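PDB 4CU9: beta-galactosidase from Streptococcus pneumoniae, which cleaves terminal beta-linked galactose from glycans, the crystallised fragment being a carbohydrate-binding module of galactose-binding-like fold that probably binds sugars. Local coordinates for residues 87-90 / 91-94. Numbering follows the deposited sequence.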
loop_
_atom_site.group_PDB
_atom_site.type_symbol
_atom_site.label_atom_id
_atom_site.label_comp_id
_atom_site.label_asym_id
_atom_site.label_seq_id
_atom_site.Cartn_x
_atom_site.Cartn_y
_atom_site.Cartn_z
ATOM N N PHE A 87 -9.112 0.798 7.783
ATOM C CA PHE A 87 -10.508 1.161 7.884
ATOM C C PHE A 87 -11.311 -0.112 7.771
ATOM O O PHE A 87 -10.828 -1.090 7.219
ATOM C CB PHE A 87 -10.889 2.079 6.733
ATOM C CG PHE A 87 -12.376 2.330 6.590
ATOM C CD1 PHE A 87 -12.993 3.311 7.334
ATOM C CD2 PHE A 87 -13.132 1.628 5.660
ATOM C CE1 PHE A 87 -14.348 3.571 7.189
ATOM C CE2 PHE A 87 -14.473 1.902 5.479
ATOM C CZ PHE A 87 -15.087 2.871 6.254
ATOM N N ALA A 88 -12.521 -0.097 8.323
ATOM C CA ALA A 88 -13.445 -1.219 8.122
ATOM C C ALA A 88 -14.861 -0.734 7.974
ATOM O O ALA A 88 -15.245 0.265 8.560
ATOM C CB ALA A 88 -13.347 -2.184 9.291
ATOM N N ASP A 89 -15.634 -1.506 7.219
ATOM C CA ASP A 89 -17.069 -1.316 7.061
ATOM C C ASP A 89 -17.633 -2.667 6.622
ATOM O O ASP A 89 -16.983 -3.704 6.851
ATOM C CB ASP A 89 -17.375 -0.164 6.086
ATOM C CG ASP A 89 -16.971 -0.453 4.659
ATOM O OD1 ASP A 89 -16.400 -1.535 4.374
ATOM O OD2 ASP A 89 -17.261 0.422 3.800
ATOM N N SER A 90 -18.810 -2.690 5.993
ATOM C CA SER A 90 -19.434 -3.993 5.661
ATOM C C SER A 90 -18.590 -4.829 4.708
ATOM O O SER A 90 -18.533 -6.032 4.860
ATOM C CB SER A 90 -20.839 -3.837 5.071
ATOM O OG SER A 90 -20.783 -2.952 3.970
ATOM N N GLY A 91 -17.894 -4.183 3.780
ATOM C CA GLY A 91 -17.169 -4.880 2.740
ATOM C C GLY A 91 -15.668 -5.037 2.987
ATOM O O GLY A 91 -15.008 -5.896 2.349
ATOM N N THR A 92 -15.120 -4.211 3.877
ATOM C CA THR A 92 -13.679 -4.074 4.003
ATOM C C THR A 92 -13.189 -4.128 5.437
ATOM O O THR A 92 -13.990 -3.976 6.387
ATOM C CB THR A 92 -13.173 -2.787 3.350
ATOM O OG1 THR A 92 -13.702 -1.641 4.015
ATOM C CG2 THR A 92 -13.521 -2.763 1.851
ATOM N N ASP A 93 -11.870 -4.343 5.589
ATOM C CA ASP A 93 -11.245 -4.400 6.885
ATOM C C ASP A 93 -9.739 -4.291 6.747
ATOM O O ASP A 93 -9.197 -4.287 5.617
ATOM C CB ASP A 93 -11.609 -5.713 7.592
ATOM C CG ASP A 93 -11.458 -5.667 9.138
ATOM O OD1 ASP A 93 -10.947 -4.702 9.725
ATOM O OD2 ASP A 93 -11.889 -6.629 9.764
ATOM N N ALA A 94 -9.085 -4.237 7.908
ATOM C CA ALA A 94 -7.671 -4.556 8.024
ATOM C C ALA A 94 -7.463 -5.969 7.454
ATOM O O ALA A 94 -8.399 -6.759 7.379
ATOM C CB ALA A 94 -7.214 -4.516 9.486
#
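Residues 89-92 form a tight beta-turn closed by the side chains of Asp-89 and Thr-92. It lies in the loop after strand 73-86, and its last residue begins the short, weakly bonded strand 92-93. Ser-90 and Gly-91 occupy its two central positions with backbone angles close to type I. Asp-89 OD1 accepts a bond from Gly-91 N at 3.1 Å (N-H...O 138°) and one from Thr-92 OG1 at 2.7 Å. These two donors lie on opposite faces of the carboxylate, both well out of its plane. Thr-92 N adds a weak bond to Asp-89 OD1 at 3.0 Å. Together they should limit rotation of the carboxylate. The torsions explain the meeting: Asp-89 CG sits between its backbone N and carbonyl carbon (chi1 67°), which folds the acid back over the turn, and Thr-92 OG1 takes the equivalent place on its own residue.

A backbone bond also joins the first and last residues of the turn: Asp-89 N donates to Thr-92 O at 3.1 Å, a fairly straight bond (159°) that arrives above the carbonyl plane. Thr-92 O also receives a CA-H...O contact from Ala-88 CA at 3.3 Å and a hydrogen bond from Lys-171.

Thr-92 OG1 lies at the edge of the Phe-87 ring, near its plane, 3.7 Å from Phe-87 CD2. Asp-89 OD2 also lies at the ring edge, in plane. Further along, Ala-88 CB packs against Asp-93 OD1 at 3.5 Å. The other carboxylate oxygen of Asp-93, OD2, forms a salt bridge with Lys-168.

Phe-87 and Asp-93 both bond through their backbones to Ala-175, which joins the loop to strand 173-182. The arrangement is an Asx turn overlapping a type I beta-turn, here at an edge of the beta-sandwich of a galactose-binding-like domain.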